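Local coordinates for Lmo0305 protein (Listeria monocytogenes, PDB 3PJ0) that is of unknown function but belongs to the beta-eliminating lyase family, has the aspartate aminotransferase fold and carries covalently bound pyridoxal phosphate, at residues S98-E101 with I102-D106; L145-R148 with E149-G152. All blocks are in the same frame, centred on the assembly; numbering follows the deposited sequence.

Contacts 1 and 2 are neighbouring bends in the domain built on the seven-stranded mixed sheet, their centres about 15 Å apart. Contact 1 follows strand 91-94, and contact 2 follows strand 140-144, which lies beside it in the sheet. They meet where H103 NE2 comes within 2.7 Å of E149 OE2, probably a hydrogen bond; I102 CD1 packs 4.1 Å from E149 CD. The H103 imidazole thus ends on the E149 carboxylate, which also pairs with R148. The side chain of E149 is also about 4 Å from a bound (4R)-2-methylpentane-2,4-diol, probably from the crystallisation liquor. Elsewhere in the same domain, K208 carries the cofactor.

Contact 1. Residues S98-E101 with I102-D106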
# COMPACT_ATOMS: atom_id res chain seq x y z
N SER A 98 4.28 1.66 -22.12
CA SER A 98 3.67 0.89 -21.04
C SER A 98 3.90 1.62 -19.71
O SER A 98 4.90 2.32 -19.53
CB SER A 98 4.24 -0.51 -20.94
OG SER A 98 3.76 -1.16 -19.76
N HIS A 99 2.98 1.42 -18.78
CA HIS A 99 3.07 2.12 -17.50
C HIS A 99 4.35 1.66 -16.80
O HIS A 99 5.00 2.44 -16.10
CB HIS A 99 1.82 1.83 -16.66
CG HIS A 99 1.68 2.66 -15.43
ND1 HIS A 99 2.25 2.32 -14.22
CD2 HIS A 99 0.96 3.78 -15.20
CE1 HIS A 99 1.90 3.21 -13.30
NE2 HIS A 99 1.12 4.11 -13.86
N LEU A 100 4.70 0.40 -17.00
CA LEU A 100 5.91 -0.17 -16.42
C LEU A 100 7.20 0.51 -16.93
O LEU A 100 8.17 0.66 -16.20
CB LEU A 100 6.00 -1.67 -16.75
CG LEU A 100 5.07 -2.75 -16.12
CD1 LEU A 100 5.48 -3.06 -14.73
CD2 LEU A 100 3.53 -2.48 -16.25
N GLU A 101 7.17 0.95 -18.18
CA GLU A 101 8.35 1.52 -18.79
C GLU A 101 8.57 2.98 -18.42
O GLU A 101 9.72 3.40 -18.26
CB GLU A 101 8.23 1.41 -20.31
CG GLU A 101 9.44 1.84 -21.08
CD GLU A 101 10.64 0.91 -20.89
OE1 GLU A 101 10.48 -0.20 -20.32
OE2 GLU A 101 11.75 1.30 -21.33
N ILE A 102 7.48 3.73 -18.29
CA ILE A 102 7.61 5.19 -18.09
C ILE A 102 7.06 5.82 -16.81
O ILE A 102 7.45 6.96 -16.49
CB ILE A 102 6.99 5.95 -19.31
CG1 ILE A 102 5.49 5.77 -19.39
CG2 ILE A 102 7.67 5.47 -20.64
CD1 ILE A 102 4.83 6.63 -20.49
N HIS A 103 6.18 5.14 -16.07
CA HIS A 103 5.56 5.75 -14.90
C HIS A 103 5.87 5.12 -13.54
O HIS A 103 5.25 5.50 -12.56
CB HIS A 103 4.03 5.83 -15.06
CG HIS A 103 3.56 6.68 -16.19
ND1 HIS A 103 3.88 8.02 -16.31
CD2 HIS A 103 2.71 6.41 -17.21
CE1 HIS A 103 3.28 8.52 -17.38
NE2 HIS A 103 2.58 7.56 -17.96
N GLU A 104 6.84 4.22 -13.47
CA GLU A 104 7.13 3.54 -12.22
C GLU A 104 8.59 3.70 -11.76
O GLU A 104 9.11 2.87 -10.99
CB GLU A 104 6.71 2.07 -12.33
CG GLU A 104 5.22 1.86 -12.65
CD GLU A 104 4.88 0.39 -12.93
OE1 GLU A 104 5.68 -0.50 -12.57
OE2 GLU A 104 3.82 0.12 -13.51
N GLN A 105 9.23 4.77 -12.21
CA GLN A 105 10.63 5.04 -11.85
C GLN A 105 11.52 3.80 -12.11
O GLN A 105 12.44 3.54 -11.35
CB GLN A 105 10.77 5.50 -10.38
CG GLN A 105 10.24 6.90 -10.11
CD GLN A 105 11.11 7.99 -10.69
OE1 GLN A 105 12.22 7.76 -11.17
NE2 GLN A 105 10.61 9.23 -10.63
N ASP A 106 11.23 3.07 -13.19
CA ASP A 106 12.04 1.92 -13.64
C ASP A 106 12.03 0.75 -12.65
O ASP A 106 12.98 -0.05 -12.61
CB ASP A 106 13.49 2.36 -13.89
CG ASP A 106 13.56 3.64 -14.70
OD1 ASP A 106 12.98 3.70 -15.81
OD2 ASP A 106 14.18 4.60 -14.19
O HOH W 1 8.95 3.19 -15.22
O HOH W 2 8.17 -0.73 -13.70
O HOH W 3 10.75 5.40 -16.02
O HOH W 4 11.85 1.92 -17.38
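The H99 ring has H103 CB over the middle of one face, a CH-pi contact 3.6 Å from the centroid, and E104 OE2 at its edge, in the ring plane. The H103 ring takes I102 CG1 on one face, offset toward the rim, and meets the H99 ring obliquely, the planes 52° apart. The setting is a single helical turn, 99-102, with S98 as N-cap; S98 OG accepts a weak bond from L100 N. S98 O takes both E101 N and I102 N, and H103 N bonds H99 O at 2.9 Å. H99 CG lies anti to its backbone N (chi1 -170°), which sets the imidazole beside the carbonyl carbon, over H103 CB and against E104. From there ND1 donates to E104 OE2, 2.8 Å away and almost straight at 171°; OE2 receives it on its anti lone pair, away from OE1. This histidine-carboxylate bond helps to fix the rotation of the ring, with H103 CB against one face. E104 extends alongside L100, its OE1 3.4 Å from L100 CD1, and Q77 of helix 72-87 adds a weak bond to OE1. E101 turns its carboxylate elsewhere, to Y94 and K109. H103 NE2 is engaged by E149, and H103 O receives R233 of the second subunit, so the loop joins the subunit interface. Waters stitch the loop to the turn: one links L100 O with the backbone N of E104 and of D106, two join E101 O to D106 OD1, and another donates to L100 O and to E104 OE1, at 2.7 Å.

Contact 2. Residues L145-R148 with E149-G152; sequences LPQR and EIGG
R148 NH1 and E149 OE2 form a salt bridge 2.8 Å long between adjacent residues. The guanidinium and carboxylate planes stand 87° apart; NH1 comes from above the carboxylate plane, and the bond is bent, 141° at the N-H. E149 can fold back to it because its chain bends at chi2 (-74°). Next come the backbone bonds of the tight turn behind the pair. Q147 O accepts both I150 N, at 3.3 Å, and G152 N, at 2.9 Å, while R148 O takes G151 N at 3.0 Å. The bond from G152 to Q147, enclosing the one from G151 to R148, with G151 at positive phi, has the pattern of a Schellman motif. A water bridges Q147 NE2, 3.0 Å away, and E149 N, 2.8 Å away. Farther out the contact is apolar. I150 CG1 lies 3.7 Å from Q147 CG, and P146, which follows a cis peptide bond, sets its CB 3.6 Å from G152 C. Beyond the turn R148 NE pairs with E333 of strand 329-335, in the antiparallel sheet of the smaller domain. With R148 bridged to two carboxylates, E149 at NH1 and E333 at NE, and E149 OE2 also engaged by H103, the positive charge probably stabilises the E149 carboxylate while linking this loop to the other sheet.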
# COMPACT_ATOMS: atom_id res chain seq x y z
N LEU A 145 -5.15 -2.58 -22.62
CA LEU A 145 -6.42 -2.33 -23.31
C LEU A 145 -7.21 -1.28 -22.52
O LEU A 145 -7.60 -1.53 -21.38
CB LEU A 145 -7.27 -3.60 -23.43
CG LEU A 145 -6.67 -4.81 -24.10
CD1 LEU A 145 -7.56 -6.04 -24.00
CD2 LEU A 145 -6.36 -4.50 -25.57
N PRO A 146 -7.37 -0.07 -23.08
CA PRO A 146 -6.86 0.45 -24.32
C PRO A 146 -5.50 1.05 -24.06
O PRO A 146 -5.12 1.12 -22.89
CB PRO A 146 -7.88 1.54 -24.66
CG PRO A 146 -8.23 2.09 -23.36
CD PRO A 146 -8.13 0.96 -22.35
N GLN A 147 -4.79 1.51 -25.09
CA GLN A 147 -3.46 2.08 -24.92
C GLN A 147 -3.63 3.55 -24.59
O GLN A 147 -3.77 4.40 -25.48
CB GLN A 147 -2.59 1.90 -26.17
CG GLN A 147 -1.12 2.18 -25.90
CD GLN A 147 -0.41 0.99 -25.25
OE1 GLN A 147 -0.38 -0.10 -25.81
NE2 GLN A 147 0.17 1.20 -24.05
N ARG A 148 -3.63 3.84 -23.30
CA ARG A 148 -3.93 5.19 -22.82
C ARG A 148 -3.05 6.33 -23.34
O ARG A 148 -3.56 7.39 -23.68
CB ARG A 148 -3.90 5.20 -21.30
CG ARG A 148 -4.19 6.55 -20.64
CD ARG A 148 -2.91 7.35 -20.30
NE ARG A 148 -3.27 8.48 -19.46
CZ ARG A 148 -2.50 9.12 -18.57
NH1 ARG A 148 -1.24 8.78 -18.35
NH2 ARG A 148 -3.02 10.13 -17.87
N GLU A 149 -1.74 6.10 -23.41
CA GLU A 149 -0.81 7.17 -23.81
C GLU A 149 -0.97 7.61 -25.26
O GLU A 149 -0.48 8.68 -25.63
CB GLU A 149 0.63 6.78 -23.52
CG GLU A 149 0.90 6.53 -22.05
CD GLU A 149 0.96 7.77 -21.17
OE1 GLU A 149 1.26 8.87 -21.66
OE2 GLU A 149 0.74 7.61 -19.95
N ILE A 150 -1.65 6.81 -26.07
CA ILE A 150 -1.90 7.20 -27.47
C ILE A 150 -3.40 7.54 -27.68
O ILE A 150 -3.92 7.50 -28.78
CB ILE A 150 -1.31 6.21 -28.50
CG1 ILE A 150 -1.89 4.80 -28.35
CG2 ILE A 150 0.19 6.14 -28.35
CD1 ILE A 150 -1.43 3.88 -29.47
N GLY A 151 -4.07 7.87 -26.59
CA GLY A 151 -5.44 8.32 -26.65
C GLY A 151 -6.49 7.31 -26.30
O GLY A 151 -7.67 7.62 -26.39
N GLY A 152 -6.08 6.11 -25.90
CA GLY A 152 -7.04 5.05 -25.58
C GLY A 152 -7.38 4.30 -26.86
O GLY A 152 -8.56 4.22 -27.27
O HOH W 5 -0.55 3.67 -22.56